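PDB 4ZQU: CdiA-CT toxin, Conserved domain protein from Yersinia pseudotuberculosis serotype O:3, which acts as the toxin of a contact-dependent growth inhibition system, probably as a PD-(D/E)XK-type nuclease, and is bound by a cognate immunity protein. Local coordinates for residues 4-9 and 87-92; 99-104 and 118-123; 64-69 and 114-119. One frame throughout, in Å; residues are numbered along the deposited sequence.

Interaction 1 (4-9 and 87-92)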
# COMPACT_ATOMS: atom_id res chain seq x y z
N GLU A 4 -5.74 16.68 6.82
CA GLU A 4 -5.69 15.48 6.00
C GLU A 4 -6.92 15.37 5.10
O GLU A 4 -6.82 14.94 3.96
CB GLU A 4 -5.57 14.23 6.88
CG GLU A 4 -5.19 12.97 6.13
CD GLU A 4 -4.76 11.83 7.04
OE1 GLU A 4 -4.87 11.99 8.28
OE2 GLU A 4 -4.33 10.78 6.53
N ASP A 5 -8.07 15.79 5.63
CA ASP A 5 -9.31 15.75 4.87
C ASP A 5 -9.38 16.87 3.85
O ASP A 5 -9.89 16.68 2.74
CB ASP A 5 -10.51 15.82 5.82
CG ASP A 5 -10.59 14.62 6.74
OD1 ASP A 5 -11.29 13.65 6.39
OD2 ASP A 5 -9.95 14.64 7.81
N TYR A 6 -8.85 18.03 4.22
CA TYR A 6 -8.79 19.18 3.33
C TYR A 6 -7.94 18.88 2.10
O TYR A 6 -8.27 19.30 0.99
CB TYR A 6 -8.24 20.40 4.08
CG TYR A 6 -8.02 21.60 3.20
CD1 TYR A 6 -9.05 22.49 2.94
CD2 TYR A 6 -6.77 21.86 2.64
CE1 TYR A 6 -8.86 23.60 2.14
CE2 TYR A 6 -6.57 22.97 1.84
CZ TYR A 6 -7.61 23.83 1.59
OH TYR A 6 -7.41 24.93 0.79
N VAL A 7 -6.85 18.16 2.31
CA VAL A 7 -5.98 17.74 1.22
C VAL A 7 -6.76 16.88 0.22
O VAL A 7 -6.53 16.96 -0.99
CB VAL A 7 -4.75 16.97 1.75
CG1 VAL A 7 -3.96 16.33 0.61
CG2 VAL A 7 -3.86 17.89 2.56
N GLY A 8 -7.69 16.09 0.72
CA GLY A 8 -8.49 15.23 -0.12
C GLY A 8 -9.49 15.93 -1.02
O GLY A 8 -9.94 15.38 -2.02
N LYS A 9 -9.85 17.16 -0.65
CA LYS A 9 -10.83 17.94 -1.41
C LYS A 9 -10.31 18.31 -2.80
O LYS A 9 -11.09 18.48 -3.73
CB LYS A 9 -11.21 19.19 -0.64
N GLU A 87 4.80 13.74 -3.05
CA GLU A 87 4.59 15.09 -2.56
C GLU A 87 4.20 15.14 -1.09
O GLU A 87 3.39 14.34 -0.63
CB GLU A 87 3.52 15.80 -3.39
CG GLU A 87 3.23 17.22 -2.92
CD GLU A 87 2.04 17.83 -3.61
OE1 GLU A 87 1.22 17.07 -4.17
OE2 GLU A 87 1.92 19.07 -3.60
N VAL A 88 4.78 16.09 -0.37
CA VAL A 88 4.35 16.36 1.00
C VAL A 88 3.58 17.67 1.05
O VAL A 88 4.11 18.73 0.71
CB VAL A 88 5.53 16.42 1.97
CG1 VAL A 88 5.03 16.64 3.39
CG2 VAL A 88 6.37 15.16 1.89
N ARG A 89 2.32 17.59 1.46
CA ARG A 89 1.48 18.77 1.64
C ARG A 89 1.57 19.24 3.08
O ARG A 89 0.97 18.63 3.98
CB ARG A 89 0.03 18.48 1.25
CG ARG A 89 -0.18 18.24 -0.24
CD ARG A 89 -0.39 19.55 -0.98
NE ARG A 89 -1.59 20.25 -0.54
CZ ARG A 89 -2.81 20.02 -1.02
NH1 ARG A 89 -2.99 19.10 -1.97
NH2 ARG A 89 -3.85 20.70 -0.56
N LEU A 90 2.31 20.32 3.30
CA LEU A 90 2.63 20.78 4.65
C LEU A 90 1.82 22.00 5.07
O LEU A 90 1.83 23.03 4.40
CB LEU A 90 4.12 21.10 4.74
CG LEU A 90 4.65 21.53 6.11
CD1 LEU A 90 4.62 20.36 7.09
CD2 LEU A 90 6.05 22.10 5.99
N ALA A 91 1.12 21.87 6.20
CA ALA A 91 0.41 23.00 6.78
C ALA A 91 1.24 23.61 7.92
O ALA A 91 1.70 22.90 8.80
CB ALA A 91 -0.95 22.57 7.29
N VAL A 92 1.43 24.92 7.87
CA VAL A 92 2.15 25.63 8.93
C VAL A 92 1.32 26.82 9.44
O VAL A 92 0.61 27.47 8.67
CB VAL A 92 3.53 26.14 8.44
CG1 VAL A 92 4.44 24.96 8.12
CG2 VAL A 92 3.39 27.06 7.25
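Val7 of the N-terminal helix meets Arg89, which projects from strand 85-92 in the middle of a mixed beta-sheet. The contact lays a short helix against one face of the sheet of this PDDEXK-clan, restriction endonuclease-like domain, and it shows how the flat end of an arginine can serve as a packing surface. The approach is by van der Waals contact, with no hydrogen bond between the two segments. Both methyls of Val7 take part. CG1, anti to the backbone N (chi1 171°), lies over one face of the guanidinium, displaced toward its rim, with CG1 3.9 Å from Arg89 NH1. CG2 lies at the root of the arginine, 4.1 Å from Arg89 CB. The arginine chain bends at chi2 (-86°) and chi3 (-63°), which brings the guanidinium back toward its own base, and Val7 therefore meets both CB and the guanidinium. The two side chains run alongside each other from opposite directions. Val7 also touches Ala37 of strand 33-39.

A polar link comes from outside the pair: the backbone O of Arg89 accepts a hydrogen bond from Trp3 NE1. Tyr6, whose ring also meets that of Trp3, contributes a looser touch at the margin, its CE2 atom standing 4.3 Å from Arg89 NH2 and near the plane of the guanidinium.

Interaction 2 (99-104 and 118-123)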
# COMPACT_ATOMS: atom_id res chain seq x y z
N ALA A 99 13.08 32.17 11.81
CA ALA A 99 14.05 31.11 12.04
C ALA A 99 13.46 29.75 11.67
O ALA A 99 14.17 28.85 11.22
CB ALA A 99 14.50 31.11 13.48
N GLN A 100 12.15 29.60 11.87
CA GLN A 100 11.47 28.35 11.56
C GLN A 100 11.19 28.22 10.06
O GLN A 100 11.26 27.13 9.51
CB GLN A 100 10.17 28.25 12.36
CG GLN A 100 10.41 27.91 13.83
CD GLN A 100 9.15 27.95 14.67
OE1 GLN A 100 8.24 28.74 14.41
NE2 GLN A 100 9.09 27.10 15.69
N TRP A 101 10.90 29.34 9.41
CA TRP A 101 10.74 29.36 7.96
C TRP A 101 12.03 28.98 7.26
O TRP A 101 12.02 28.44 6.16
CB TRP A 101 10.28 30.74 7.48
CG TRP A 101 8.79 30.87 7.45
CD1 TRP A 101 8.02 31.67 8.24
CD2 TRP A 101 7.90 30.17 6.58
NE1 TRP A 101 6.70 31.51 7.91
CE2 TRP A 101 6.59 30.60 6.89
CE3 TRP A 101 8.07 29.23 5.56
CZ2 TRP A 101 5.47 30.12 6.23
CZ3 TRP A 101 6.96 28.75 4.90
CH2 TRP A 101 5.67 29.19 5.24
N THR A 102 13.15 29.28 7.91
CA THR A 102 14.46 28.92 7.39
C THR A 102 14.63 27.41 7.36
O THR A 102 15.21 26.86 6.42
CB THR A 102 15.59 29.55 8.22
OG1 THR A 102 15.45 30.98 8.20
CG2 THR A 102 16.94 29.18 7.66
N GLU A 103 14.09 26.74 8.38
CA GLU A 103 14.12 25.28 8.44
C GLU A 103 13.14 24.68 7.45
O GLU A 103 13.41 23.66 6.82
CB GLU A 103 13.80 24.79 9.85
CG GLU A 103 14.65 25.42 10.95
CD GLU A 103 14.63 24.62 12.24
OE1 GLU A 103 14.23 23.44 12.19
OE2 GLU A 103 14.99 25.18 13.29
N ILE A 104 11.99 25.33 7.30
CA ILE A 104 10.96 24.88 6.38
C ILE A 104 11.47 24.90 4.95
O ILE A 104 11.38 23.91 4.23
CB ILE A 104 9.68 25.73 6.49
CG1 ILE A 104 9.01 25.50 7.84
CG2 ILE A 104 8.72 25.41 5.36
CD1 ILE A 104 7.84 26.41 8.12
N VAL A 118 7.86 19.23 -1.66
CA VAL A 118 7.30 19.71 -0.41
C VAL A 118 6.53 21.00 -0.66
O VAL A 118 7.11 22.04 -0.97
CB VAL A 118 8.39 19.95 0.65
CG1 VAL A 118 7.77 20.40 1.96
CG2 VAL A 118 9.21 18.68 0.85
N THR A 119 5.21 20.92 -0.52
CA THR A 119 4.33 22.05 -0.77
C THR A 119 3.78 22.62 0.53
O THR A 119 3.09 21.92 1.28
CB THR A 119 3.15 21.66 -1.68
OG1 THR A 119 3.66 21.18 -2.94
CG2 THR A 119 2.24 22.85 -1.93
N VAL A 120 4.07 23.89 0.80
CA VAL A 120 3.72 24.51 2.07
C VAL A 120 2.50 25.42 1.97
O VAL A 120 2.42 26.26 1.07
CB VAL A 120 4.91 25.31 2.63
CG1 VAL A 120 4.55 25.94 3.97
CG2 VAL A 120 6.12 24.42 2.78
N THR A 121 1.56 25.24 2.89
CA THR A 121 0.36 26.07 2.96
C THR A 121 0.25 26.76 4.31
O THR A 121 0.31 26.10 5.35
CB THR A 121 -0.91 25.24 2.71
OG1 THR A 121 -0.79 24.53 1.47
CG2 THR A 121 -2.13 26.14 2.66
N GLN A 122 0.08 28.08 4.30
CA GLN A 122 -0.09 28.84 5.54
C GLN A 122 -1.55 28.81 5.99
O GLN A 122 -2.44 29.27 5.28
CB GLN A 122 0.36 30.29 5.35
CG GLN A 122 1.83 30.44 4.98
CD GLN A 122 2.21 31.88 4.64
OE1 GLN A 122 2.21 32.27 3.48
NE2 GLN A 122 2.52 32.66 5.67
N VAL A 123 -1.78 28.26 7.18
CA VAL A 123 -3.13 28.11 7.73
C VAL A 123 -3.42 29.18 8.77
O VAL A 123 -2.64 29.40 9.69
CB VAL A 123 -3.31 26.71 8.36
CG1 VAL A 123 -4.67 26.60 9.03
CG2 VAL A 123 -3.13 25.62 7.31
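Trp101 brings the six-membered end of its indole against Val120 CG1, with CH2 3.7 Å and CZ3 3.8 Å from that one methyl. The tryptophan sits in the first turns of helix 98-113, and its bond to CB does not aim straight at the strand; the length of the ring carries its far end across. Val120 offers its two methyls to two different partners. CG1, anti to the backbone N (chi1 -179°), takes the indole, while CG2 meets Ile104 CG2 at 3.8 Å, one helical turn beyond the tryptophan. The same isoleucine lays its CD1 over a face of the Trp101 ring, offset toward the rim, so the two helix residues pack on each other as well as on the strand.

Gln122 approaches differently. Its CG lies at the indole edge, near the ring plane and 3.9 Å from Trp101 CZ2, and its amide plane stands at 86° to the ring. This is the return half of a beta-alpha-beta unit, strand 85-92, helix 98-113, strand 117-122; segments 99-104 and 118-122 run at 151° to each other, their axes 11.8 Å apart at closest approach. Val92 of the neighbouring parallel strand touches Trp101, Ile104 and Val120 and extends the same layer. No hydrogen bond joins helix segment to strand segment, so the contact probably draws its stability from the burial of apolar surface, with the exposed glutamine lying at its margin.

Interaction 3 (64-69 and 114-119)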
# COMPACT_ATOMS: atom_id res chain seq x y z
N VAL A 64 11.00 9.02 4.66
CA VAL A 64 10.07 7.90 4.59
C VAL A 64 9.36 7.85 3.23
O VAL A 64 9.20 6.79 2.64
CB VAL A 64 9.02 7.96 5.71
CG1 VAL A 64 8.09 6.76 5.63
CG2 VAL A 64 9.70 8.00 7.06
N THR A 65 8.94 9.02 2.75
CA THR A 65 8.29 9.11 1.45
C THR A 65 9.24 8.67 0.35
O THR A 65 8.84 7.98 -0.59
CB THR A 65 7.82 10.55 1.15
OG1 THR A 65 8.95 11.40 0.95
CG2 THR A 65 6.99 11.10 2.30
N ALA A 66 10.51 9.06 0.48
CA ALA A 66 11.51 8.82 -0.56
C ALA A 66 12.07 7.40 -0.52
O ALA A 66 12.29 6.79 -1.56
CB ALA A 66 12.64 9.84 -0.43
N LYS A 67 12.29 6.89 0.69
CA LYS A 67 12.85 5.55 0.86
C LYS A 67 11.77 4.48 0.85
O LYS A 67 12.02 3.33 1.23
CB LYS A 67 13.66 5.47 2.15
N PHE A 68 10.58 4.84 0.41
CA PHE A 68 9.47 3.90 0.36
C PHE A 68 9.66 2.88 -0.75
O PHE A 68 9.82 3.23 -1.92
CB PHE A 68 8.15 4.65 0.17
CG PHE A 68 6.95 3.75 0.06
CD1 PHE A 68 6.24 3.39 1.19
CD2 PHE A 68 6.53 3.27 -1.17
CE1 PHE A 68 5.14 2.57 1.09
CE2 PHE A 68 5.44 2.45 -1.27
CZ PHE A 68 4.74 2.10 -0.14
N GLU A 69 9.63 1.60 -0.39
CA GLU A 69 9.73 0.51 -1.36
C GLU A 69 8.38 -0.17 -1.54
O GLU A 69 7.91 -0.34 -2.67
CB GLU A 69 10.78 -0.51 -0.92
CG GLU A 69 10.82 -1.76 -1.79
CD GLU A 69 11.83 -2.78 -1.31
OE1 GLU A 69 12.55 -2.48 -0.33
OE2 GLU A 69 11.91 -3.88 -1.90
N GLN A 114 15.78 15.04 -2.92
CA GLN A 114 15.42 13.67 -2.52
C GLN A 114 14.29 13.15 -3.39
O GLN A 114 13.79 12.05 -3.17
CB GLN A 114 15.02 13.62 -1.05
CG GLN A 114 16.15 13.91 -0.08
CD GLN A 114 17.35 13.02 -0.32
OE1 GLN A 114 18.41 13.48 -0.74
NE2 GLN A 114 17.18 11.73 -0.06
N GLY A 115 13.89 13.94 -4.38
CA GLY A 115 12.85 13.55 -5.31
C GLY A 115 11.45 13.70 -4.75
O GLY A 115 10.51 13.05 -5.22
N VAL A 116 11.30 14.56 -3.75
CA VAL A 116 10.02 14.77 -3.08
C VAL A 116 9.61 16.24 -3.11
O VAL A 116 10.35 17.10 -2.65
CB VAL A 116 10.05 14.27 -1.62
CG1 VAL A 116 8.71 14.49 -0.95
CG2 VAL A 116 10.44 12.81 -1.57
N LYS A 117 8.43 16.52 -3.64
CA LYS A 117 7.93 17.88 -3.68
C LYS A 117 7.28 18.26 -2.36
O LYS A 117 6.27 17.68 -1.97
CB LYS A 117 6.93 18.07 -4.83
CG LYS A 117 6.32 19.46 -4.88
CD LYS A 117 5.66 19.74 -6.22
CE LYS A 117 4.48 18.81 -6.46
NZ LYS A 117 3.81 19.12 -7.76
N VAL A 118 7.86 19.23 -1.66
CA VAL A 118 7.30 19.71 -0.41
C VAL A 118 6.53 21.00 -0.66
O VAL A 118 7.11 22.04 -0.97
CB VAL A 118 8.39 19.95 0.65
CG1 VAL A 118 7.77 20.40 1.96
CG2 VAL A 118 9.21 18.68 0.85
N THR A 119 5.21 20.92 -0.52
CA THR A 119 4.33 22.05 -0.77
C THR A 119 3.78 22.62 0.53
O THR A 119 3.09 21.92 1.28
CB THR A 119 3.15 21.66 -1.68
OG1 THR A 119 3.66 21.18 -2.94
CG2 THR A 119 2.24 22.85 -1.93
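Val116, next to Lys117, meets the last turn of helix 53-66. Its CB stands 4.0 Å from Thr65 OG1, and beyond it the side chain forks. CG1 comes within 3.6 Å of Thr65 OG1. CG2 lies closer to the helix, 3.2 Å from Thr65 OG1 and 3.9 Å from Ala66 CB, filling the angle between the two helix residues. The hydroxyl is there because chi1 of Thr65 (69°) sets OG1 between the backbone N and carbonyl carbon, where it also hydrogen-bonds to Ile62 O one turn back; its polar need is met within its own helix while the valine methyls pack against it. Ala66 CB also lies 3.7 Å from Gln114 O.

That carbonyl belongs to the end of helix 98-113, which closes in a Schellman motif at Gly115, whose phi is positive (79°). The contact thus brings two helix ends together at one end of the sheet: Thr65 and Val116 both touch Val88 of strand 85-92, beside which strand 117-122 runs as the outermost strand of this chain.

In the fold
The three contacts are arranged about two neighbouring parallel strands, 85-92 and 117-122, whose backbones hydrogen-bond to each other. Interaction 1 places the N-terminal helix against the sheet, whereas interactions 2 and 3 involve helices 98-113 and 53-66. Centre to centre, interaction 1 lies about 13 Å from interaction 2 and about 15 Å from interaction 3; interactions 2 and 3 are about 17 Å apart and share Val118 and Thr119. Along the chain, both segments of interaction 1 precede those of interaction 2, interactions 1 and 3 interleave, and interactions 2 and 3 both end on the stretch leading into and along strand 117-122. An alpha/beta core thus ties helices near and far in sequence to one sheet, here within a single nuclease-like domain.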